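Local coordinates for protein SusD homolog (PDB 3IHV) that probably binds glycans at the outer-membrane surface of the gut bacterium Bacteroides thetaiotaomicron, at residues N68-T73 against E514-P519; S42-L47 against I64-S69; K481-T486 against S503-T508. All coordinates share one frame; numbering follows the deposited sequence.

Contact 1 (N68-T73 against E514-P519)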
loop_
_atom_site.group_PDB
_atom_site.type_symbol
_atom_site.label_atom_id
_atom_site.label_comp_id
_atom_site.label_asym_id
_atom_site.label_seq_id
_atom_site.Cartn_x
_atom_site.Cartn_y
_atom_site.Cartn_z
ATOM N N ASN A 68 -12.441 -6.413 11.965
ATOM C CA ASN A 68 -13.355 -5.311 12.203
ATOM C C ASN A 68 -14.163 -5.431 13.481
ATOM O O ASN A 68 -15.331 -5.095 13.512
ATOM C CB ASN A 68 -14.260 -5.098 10.991
ATOM C CG ASN A 68 -13.493 -4.637 9.779
ATOM O OD1 ASN A 68 -12.466 -3.955 9.922
ATOM N ND2 ASN A 68 -13.946 -5.028 8.583
ATOM N N SER A 69 -13.500 -5.849 14.544
ATOM C CA SER A 69 -14.162 -6.086 15.824
ATOM C C SER A 69 -13.527 -5.288 16.954
ATOM O O SER A 69 -13.711 -5.611 18.138
ATOM C CB SER A 69 -14.169 -7.588 16.126
ATOM O OG SER A 69 -12.866 -8.136 16.217
ATOM N N PHE A 70 -12.838 -4.217 16.572
ATOM C CA PHE A 70 -12.075 -3.361 17.481
ATOM C C PHE A 70 -12.818 -2.098 17.934
ATOM O O PHE A 70 -13.723 -1.618 17.227
ATOM C CB PHE A 70 -10.715 -2.976 16.871
ATOM C CG PHE A 70 -10.801 -2.175 15.592
ATOM C CD1 PHE A 70 -10.989 -2.804 14.360
ATOM C CD2 PHE A 70 -10.625 -0.776 15.621
ATOM C CE1 PHE A 70 -11.038 -2.086 13.190
ATOM C CE2 PHE A 70 -10.643 -0.042 14.429
ATOM C CZ PHE A 70 -10.873 -0.694 13.215
ATOM N N PRO A 71 -12.466 -1.596 19.128
ATOM C CA PRO A 71 -13.091 -0.401 19.711
ATOM C C PRO A 71 -12.343 0.885 19.338
ATOM O O PRO A 71 -11.261 0.834 18.778
ATOM C CB PRO A 71 -12.975 -0.672 21.198
ATOM C CG PRO A 71 -11.678 -1.351 21.317
ATOM C CD PRO A 71 -11.613 -2.272 20.125
ATOM N N THR A 72 -12.935 2.028 19.672
ATOM C CA THR A 72 -12.341 3.329 19.388
ATOM C C THR A 72 -11.002 3.562 20.110
ATOM O O THR A 72 -10.253 4.431 19.729
ATOM C CB THR A 72 -13.241 4.456 19.803
ATOM O OG1 THR A 72 -13.478 4.349 21.227
ATOM C CG2 THR A 72 -14.584 4.459 19.004
ATOM N N THR A 73 -10.740 2.778 21.152
ATOM C CA THR A 73 -9.552 2.830 21.968
ATOM C C THR A 73 -8.398 1.949 21.468
ATOM O O THR A 73 -7.359 1.892 22.112
ATOM C CB THR A 73 -9.925 2.351 23.379
ATOM O OG1 THR A 73 -10.571 1.060 23.274
ATOM C CG2 THR A 73 -10.892 3.365 24.062
ATOM N N GLU A 514 -16.161 1.482 6.830
ATOM C CA GLU A 514 -15.572 2.199 5.700
ATOM C C GLU A 514 -14.580 3.276 6.204
ATOM O O GLU A 514 -13.852 3.856 5.399
ATOM C CB GLU A 514 -16.607 2.864 4.823
ATOM C CG GLU A 514 -17.680 1.928 4.289
ATOM C CD GLU A 514 -18.809 1.698 5.254
ATOM O OE1 GLU A 514 -18.854 2.411 6.277
ATOM O OE2 GLU A 514 -19.647 0.801 4.983
ATOM N N LEU A 515 -14.603 3.576 7.500
ATOM C CA LEU A 515 -13.585 4.420 8.148
ATOM C C LEU A 515 -13.095 3.786 9.415
ATOM O O LEU A 515 -13.803 2.972 10.033
ATOM C CB LEU A 515 -14.180 5.751 8.559
ATOM C CG LEU A 515 -14.598 6.686 7.415
ATOM C CD1 LEU A 515 -15.401 7.866 7.988
ATOM C CD2 LEU A 515 -13.376 7.183 6.583
ATOM N N PHE A 516 -11.890 4.160 9.803
ATOM C CA PHE A 516 -11.408 3.875 11.152
ATOM C C PHE A 516 -11.970 4.959 12.065
ATOM O O PHE A 516 -12.344 6.053 11.591
ATOM C CB PHE A 516 -9.881 3.835 11.211
ATOM C CG PHE A 516 -9.289 2.432 10.934
ATOM C CD1 PHE A 516 -9.932 1.536 10.081
ATOM C CD2 PHE A 516 -8.075 2.063 11.460
ATOM C CE1 PHE A 516 -9.378 0.267 9.809
ATOM C CE2 PHE A 516 -7.500 0.825 11.174
ATOM C CZ PHE A 516 -8.171 -0.084 10.374
ATOM N N PRO A 517 -12.092 4.666 13.354
ATOM C CA PRO A 517 -12.563 5.688 14.258
ATOM C C PRO A 517 -11.490 6.744 14.483
ATOM O O PRO A 517 -10.298 6.462 14.342
ATOM C CB PRO A 517 -12.758 4.926 15.578
ATOM C CG PRO A 517 -11.681 3.808 15.519
ATOM C CD PRO A 517 -11.661 3.443 14.054
ATOM N N ILE A 518 -11.912 7.928 14.894
ATOM C CA ILE A 518 -10.974 8.936 15.352
ATOM C C ILE A 518 -10.514 8.324 16.688
ATOM O O ILE A 518 -11.345 7.858 17.441
ATOM C CB ILE A 518 -11.671 10.267 15.621
ATOM C CG1 ILE A 518 -12.393 10.761 14.351
ATOM C CG2 ILE A 518 -10.662 11.279 16.158
ATOM C CD1 ILE A 518 -11.553 10.884 13.089
ATOM N N PRO A 519 -9.201 8.254 16.951
ATOM C CA PRO A 519 -8.788 7.595 18.202
ATOM C C PRO A 519 -9.443 8.186 19.444
ATOM O O PRO A 519 -9.584 9.411 19.581
ATOM C CB PRO A 519 -7.268 7.772 18.227
ATOM C CG PRO A 519 -6.875 7.989 16.802
ATOM C CD PRO A 519 -8.044 8.707 16.158
#
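Phe70 and Phe516 are brought together by two quite different first torsions. In Phe70, CG stands between the backbone N and the carbonyl carbon (chi1 62°), which directs the ring at the other loop. In Phe516, CG lies beside the backbone N and roughly opposite the carbonyl carbon (chi1 -89°), and its ring turns a face to Phe70. The result is a T-shaped, edge-to-face pair: the centroids of the Phe70 and Phe516 rings are 5.0 Å apart, the planes are inclined at 60°, and Phe70 CZ lies over the middle of the Phe516 ring, 3.8 Å from Phe516 CE1.

The neighbouring corner of the Phe70 ring meets a proline. Phe70 CE2 lies 3.6 Å from Pro517 CD, which sits at the ring's edge and near its plane, not over a face. Farther along, Thr72 lays its methyl CG2 against Pro517 CB at 3.9 Å, so Pro517 is pressed by both Phe70 and Thr72. The Thr72 hydroxyl bonds Gln520 OE1, one residue past the segment, and the backbones of the two residues bond as well. Thr72 O also comes within 3.8 Å of Pro519 CA, the N-cap residue of helix 520-525. Val77 of the long helix 75-101 touches both phenyl rings.

The loop leading into helix 75-101 is thereby fastened to the C-terminal loop that leads into helix 520-525. Two backbone groups of 514-519 bond the chain's end, Phe516 O to Asn532 ND2 and Ile518 N to Gln531 OE1. Between 68-73 and 514-519 themselves the grip is apolar: it rests on van der Waals fit and on the hydrogen-bearing edge of one ring set against the electron-rich face of the other, with Thr72 and Gln520 as the polar anchor at the border.

Contact 2 (S42-L47 against I64-S69)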
loop_
_atom_site.group_PDB
_atom_site.type_symbol
_atom_site.label_atom_id
_atom_site.label_comp_id
_atom_site.label_asym_id
_atom_site.label_seq_id
_atom_site.Cartn_x
_atom_site.Cartn_y
_atom_site.Cartn_z
ATOM N N SER A 42 1.012 -0.951 5.819
ATOM C CA SER A 42 1.358 -1.887 4.755
ATOM C C SER A 42 0.489 -3.129 4.843
ATOM O O SER A 42 -0.167 -3.533 3.848
ATOM C CB SER A 42 2.811 -2.267 4.842
ATOM O OG SER A 42 3.148 -2.682 6.177
ATOM N N ILE A 43 0.411 -3.698 6.037
ATOM C CA ILE A 43 -0.224 -5.007 6.180
ATOM C C ILE A 43 -1.501 -5.049 7.002
ATOM O O ILE A 43 -2.545 -5.410 6.490
ATOM C CB ILE A 43 0.798 -6.010 6.824
ATOM C CG1 ILE A 43 2.044 -6.180 5.945
ATOM C CG2 ILE A 43 0.132 -7.379 7.144
ATOM C CD1 ILE A 43 3.208 -6.896 6.669
ATOM N N LEU A 44 -1.412 -4.608 8.243
ATOM C CA LEU A 44 -2.456 -4.883 9.226
ATOM C C LEU A 44 -3.790 -4.238 8.950
ATOM O O LEU A 44 -4.813 -4.868 9.172
ATOM C CB LEU A 44 -1.996 -4.510 10.657
ATOM C CG LEU A 44 -2.843 -4.963 11.842
ATOM C CD1 LEU A 44 -2.957 -6.518 11.929
ATOM C CD2 LEU A 44 -2.275 -4.345 13.150
ATOM N N PHE A 45 -3.783 -3.006 8.467
ATOM C CA PHE A 45 -5.032 -2.277 8.269
ATOM C C PHE A 45 -5.672 -2.544 6.918
ATOM O O PHE A 45 -6.695 -1.918 6.608
ATOM C CB PHE A 45 -4.812 -0.760 8.380
ATOM C CG PHE A 45 -4.298 -0.273 9.728
ATOM C CD1 PHE A 45 -4.255 -1.080 10.873
ATOM C CD2 PHE A 45 -4.024 1.080 9.885
ATOM C CE1 PHE A 45 -3.823 -0.552 12.085
ATOM C CE2 PHE A 45 -3.611 1.575 11.108
ATOM C CZ PHE A 45 -3.508 0.740 12.191
ATOM N N ASN A 46 -5.117 -3.468 6.137
ATOM C CA ASN A 46 -5.570 -3.714 4.774
ATOM C C ASN A 46 -6.169 -5.093 4.582
ATOM O O ASN A 46 -6.337 -5.531 3.454
ATOM C CB ASN A 46 -4.362 -3.545 3.858
ATOM C CG ASN A 46 -3.810 -2.129 3.912
ATOM O OD1 ASN A 46 -4.573 -1.194 3.986
ATOM N ND2 ASN A 46 -2.478 -1.975 3.859
ATOM N N LEU A 47 -6.449 -5.769 5.678
ATOM C CA LEU A 47 -7.005 -7.107 5.614
ATOM C C LEU A 47 -8.512 -7.128 5.681
ATOM O O LEU A 47 -9.178 -6.133 6.026
ATOM C CB LEU A 47 -6.396 -7.942 6.734
ATOM C CG LEU A 47 -4.918 -8.237 6.570
ATOM C CD1 LEU A 47 -4.362 -8.709 7.913
ATOM C CD2 LEU A 47 -4.666 -9.283 5.469
ATOM N N ILE A 64 -7.975 -8.808 15.928
ATOM C CA ILE A 64 -9.074 -7.880 16.225
ATOM C C ILE A 64 -9.284 -6.785 15.178
ATOM O O ILE A 64 -10.436 -6.488 14.813
ATOM C CB ILE A 64 -8.971 -7.295 17.661
ATOM C CG1 ILE A 64 -10.310 -6.651 18.072
ATOM C CG2 ILE A 64 -7.764 -6.366 17.795
ATOM C CD1 ILE A 64 -10.328 -6.120 19.483
ATOM N N ILE A 65 -8.202 -6.208 14.649
ATOM C CA ILE A 65 -8.335 -5.180 13.623
ATOM C C ILE A 65 -8.763 -5.755 12.277
ATOM O O ILE A 65 -9.733 -5.271 11.694
ATOM C CB ILE A 65 -7.083 -4.268 13.530
ATOM C CG1 ILE A 65 -6.981 -3.392 14.811
ATOM C CG2 ILE A 65 -7.154 -3.363 12.315
ATOM C CD1 ILE A 65 -5.615 -2.718 15.025
ATOM N N PRO A 66 -8.067 -6.807 11.790
ATOM C CA PRO A 66 -8.465 -7.379 10.500
ATOM C C PRO A 66 -9.867 -7.959 10.434
ATOM O O PRO A 66 -10.388 -8.133 9.338
ATOM C CB PRO A 66 -7.443 -8.493 10.296
ATOM C CG PRO A 66 -6.243 -8.034 11.041
ATOM C CD PRO A 66 -6.820 -7.433 12.288
ATOM N N THR A 67 -10.481 -8.266 11.579
ATOM C CA THR A 67 -11.850 -8.772 11.603
ATOM C C THR A 67 -12.875 -7.676 11.858
ATOM O O THR A 67 -14.068 -7.967 11.991
ATOM C CB THR A 67 -12.018 -9.844 12.692
ATOM O OG1 THR A 67 -11.650 -9.281 13.979
ATOM C CG2 THR A 67 -11.155 -11.137 12.323
ATOM N N ASN A 68 -12.441 -6.413 11.965
ATOM C CA ASN A 68 -13.355 -5.311 12.203
ATOM C C ASN A 68 -14.163 -5.431 13.481
ATOM O O ASN A 68 -15.331 -5.095 13.512
ATOM C CB ASN A 68 -14.260 -5.098 10.991
ATOM C CG ASN A 68 -13.493 -4.637 9.779
ATOM O OD1 ASN A 68 -12.466 -3.955 9.922
ATOM N ND2 ASN A 68 -13.946 -5.028 8.583
ATOM N N SER A 69 -13.500 -5.849 14.544
ATOM C CA SER A 69 -14.162 -6.086 15.824
ATOM C C SER A 69 -13.527 -5.288 16.954
ATOM O O SER A 69 -13.711 -5.611 18.138
ATOM C CB SER A 69 -14.169 -7.588 16.126
ATOM O OG SER A 69 -12.866 -8.136 16.217
#
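Pro66 and Ile65 start a type I beta turn, Ile65 to Asn68, that packs against the C-terminal end of helix 40-44 and the loop after it, within the N-terminal half of this SusD-family protein. Asn68 N closes the turn on Ile65 O at 3.0 Å, and Pro66 sits second in it, where its ring-restricted phi suits the turn.

The Pro66 ring is held by two leucines. Leu44 has its CG swung away from the backbone N (chi1 -169°), which carries the branch out to the turn and brings CD1 to 3.7 Å from Pro66 CG. Leu47 runs parallel to the proline, with Leu47 CD1 likewise 3.7 Å from Pro66 CG, so a methyl of each leucine meets the same carbon. Val54 of strand 52-54 touches the same proline.

Ile65 works with both of its branches. CD1 meets Leu44 CD2 at 4.2 Å, the two side chains roughly perpendicular, while CG2 approaches the Phe45 ring obliquely. Cutting Ile65 back to an alanine removes both branches and is likely to leave a gap between the turn and the Phe45 ring, with Leu44 CD2 and that side of the ring less well packed. Phe45 is also met by the rings of Tyr40 and Phe516. Its two atoms nearest Ile65 divide the branches between them: Phe45 CD1 is 4.0 Å from Ile65 CG2, and Phe45 CE1 is 4.1 Å from Ile65 CD1.

Contact 3 (K481-T486 against S503-T508)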
loop_
_atom_site.group_PDB
_atom_site.type_symbol
_atom_site.label_atom_id
_atom_site.label_comp_id
_atom_site.label_asym_id
_atom_site.label_seq_id
_atom_site.Cartn_x
_atom_site.Cartn_y
_atom_site.Cartn_z
ATOM N N LYS A 481 -20.780 -4.770 0.999
ATOM C CA LYS A 481 -21.364 -5.692 0.001
ATOM C C LYS A 481 -20.378 -6.828 -0.342
ATOM O O LYS A 481 -20.769 -7.984 -0.474
ATOM C CB LYS A 481 -21.682 -4.884 -1.274
ATOM C CG LYS A 481 -22.293 -5.622 -2.449
ATOM C CD LYS A 481 -22.383 -4.696 -3.706
ATOM C CE LYS A 481 -23.148 -5.340 -4.887
ATOM N N THR A 482 -19.112 -6.484 -0.511
ATOM C CA THR A 482 -18.081 -7.476 -0.903
ATOM C C THR A 482 -17.757 -8.451 0.220
ATOM O O THR A 482 -17.577 -9.652 -0.015
ATOM C CB THR A 482 -16.832 -6.752 -1.425
ATOM O OG1 THR A 482 -17.232 -5.931 -2.521
ATOM C CG2 THR A 482 -15.730 -7.750 -1.885
ATOM N N VAL A 483 -17.687 -7.952 1.452
ATOM C CA VAL A 483 -17.438 -8.841 2.602
ATOM C C VAL A 483 -18.607 -9.830 2.711
ATOM O O VAL A 483 -18.418 -11.033 2.867
ATOM C CB VAL A 483 -17.213 -8.049 3.917
ATOM C CG1 VAL A 483 -17.217 -8.992 5.180
ATOM C CG2 VAL A 483 -15.931 -7.207 3.822
ATOM N N GLN A 484 -19.826 -9.319 2.596
ATOM C CA GLN A 484 -21.019 -10.162 2.652
ATOM C C GLN A 484 -21.050 -11.179 1.520
ATOM O O GLN A 484 -21.340 -12.342 1.737
ATOM C CB GLN A 484 -22.269 -9.258 2.596
ATOM C CG GLN A 484 -22.479 -8.506 3.908
ATOM C CD GLN A 484 -23.055 -9.404 4.988
ATOM O OE1 GLN A 484 -24.088 -10.037 4.790
ATOM N NE2 GLN A 484 -22.379 -9.484 6.122
ATOM N N ALA A 485 -20.682 -10.752 0.323
ATOM C CA ALA A 485 -20.729 -11.661 -0.823
ATOM C C ALA A 485 -19.627 -12.712 -0.713
ATOM O O ALA A 485 -19.825 -13.872 -1.124
ATOM C CB ALA A 485 -20.604 -10.881 -2.131
ATOM N N THR A 486 -18.473 -12.300 -0.201
ATOM C CA THR A 486 -17.359 -13.216 0.013
ATOM C C THR A 486 -17.753 -14.325 1.011
ATOM O O THR A 486 -17.448 -15.517 0.791
ATOM C CB THR A 486 -16.091 -12.488 0.440
ATOM O OG1 THR A 486 -15.745 -11.529 -0.574
ATOM C CG2 THR A 486 -14.943 -13.512 0.632
ATOM N N SER A 503 -13.988 -14.650 9.568
ATOM C CA SER A 503 -14.441 -13.949 10.771
ATOM C C SER A 503 -14.797 -12.494 10.532
ATOM O O SER A 503 -15.717 -11.959 11.141
ATOM C CB SER A 503 -13.375 -14.093 11.862
ATOM O OG SER A 503 -13.807 -13.445 13.045
ATOM N N VAL A 504 -14.111 -11.851 9.599
ATOM C CA VAL A 504 -14.399 -10.458 9.251
ATOM C C VAL A 504 -15.884 -10.244 8.945
ATOM O O VAL A 504 -16.428 -9.209 9.314
ATOM C CB VAL A 504 -13.471 -9.926 8.111
ATOM C CG1 VAL A 504 -13.688 -10.706 6.782
ATOM C CG2 VAL A 504 -13.663 -8.426 7.899
ATOM N N ALA A 505 -16.564 -11.209 8.312
ATOM C CA ALA A 505 -18.019 -11.034 8.039
ATOM C C ALA A 505 -18.898 -10.971 9.291
ATOM O O ALA A 505 -19.980 -10.407 9.257
ATOM C CB ALA A 505 -18.569 -12.142 7.117
ATOM N N THR A 506 -18.490 -11.593 10.385
ATOM C CA THR A 506 -19.277 -11.559 11.606
ATOM C C THR A 506 -19.460 -10.135 12.143
ATOM O O THR A 506 -20.536 -9.782 12.616
ATOM C CB THR A 506 -18.571 -12.431 12.675
ATOM O OG1 THR A 506 -18.476 -13.750 12.161
ATOM C CG2 THR A 506 -19.290 -12.449 14.042
ATOM N N TYR A 507 -18.437 -9.303 12.000
ATOM C CA TYR A 507 -18.409 -7.991 12.669
ATOM C C TYR A 507 -18.491 -6.761 11.779
ATOM O O TYR A 507 -18.815 -5.675 12.266
ATOM C CB TYR A 507 -17.092 -7.918 13.443
ATOM C CG TYR A 507 -16.886 -9.072 14.399
ATOM C CD1 TYR A 507 -17.555 -9.104 15.618
ATOM C CD2 TYR A 507 -16.029 -10.119 14.090
ATOM C CE1 TYR A 507 -17.382 -10.124 16.477
ATOM C CE2 TYR A 507 -15.818 -11.152 14.987
ATOM C CZ TYR A 507 -16.496 -11.135 16.178
ATOM O OH TYR A 507 -16.368 -12.144 17.094
ATOM N N THR A 508 -18.159 -6.904 10.485
ATOM C CA THR A 508 -18.143 -5.765 9.550
ATOM C C THR A 508 -19.532 -5.178 9.437
ATOM O O THR A 508 -20.512 -5.896 9.179
ATOM C CB THR A 508 -17.624 -6.160 8.165
ATOM O OG1 THR A 508 -16.280 -6.649 8.316
ATOM C CG2 THR A 508 -17.615 -4.979 7.207
HETATM O O HOH W 1 -20.283 -8.291 7.535
#
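Val483 and Ala505 mark where the backbones come nearest, with their CA atoms 5.9 Å apart. Segment 481-486 is regular helix, its Ala485 N bonded to Lys481 O, whereas the other side offers about one turn of loosely hydrogen-bonded helix around 504-507. Val483 CG1 extends opposite the backbone N (chi1 169°) and packs on the Ala505 backbone, 3.6 Å from Ala505 CA, with Ala505 CB to one side at 3.9 Å. The same methyl reaches Val504 CG1 on one flank and the Thr508 hydroxyl on another.

This is helix-on-helix packing in the C-terminal part of the SusD fold, on the helix 479-493 whose C-terminal end, with Trp494 just beyond it, supplies the sodium site of Gly491, Tyr492 and Trp494.

At the partly exposed margin the link is through water. Gln484, its chain bent at chi2, sends NE2 to a water at 2.8 Å, and that water donates to both Ala505 O and Thr508 O. Thr508 OG1 turns back to Val504 O at 2.8 Å, reaching it from above the carbonyl plane, while Thr508 N gives the same oxygen a second bond. Thr508 OG1 in turn accepts a hydrogen bond from the side-chain ND2 of Asn68.

Following the chain from the N terminus, contact 2 closes first: 64-69 folds back on 42-47 around a short loop holding strand 52-54. Contact 1 opens where contact 2 ends, sharing Asn68 and Ser69, and closes only some 440 residues later at 514-519, near the C terminus. Contact 3, a local closure of 481-486 with 503-508, is nested inside that long loop and in series with contact 2. The three lie on one side of the chain's centre. Phe70 of contact 1 packs on Ile65 of contact 2, and Ser69, common to both, packs on Tyr507 of contact 3, so the 64-73 loop ties the N-terminal helices to the C-terminal ones.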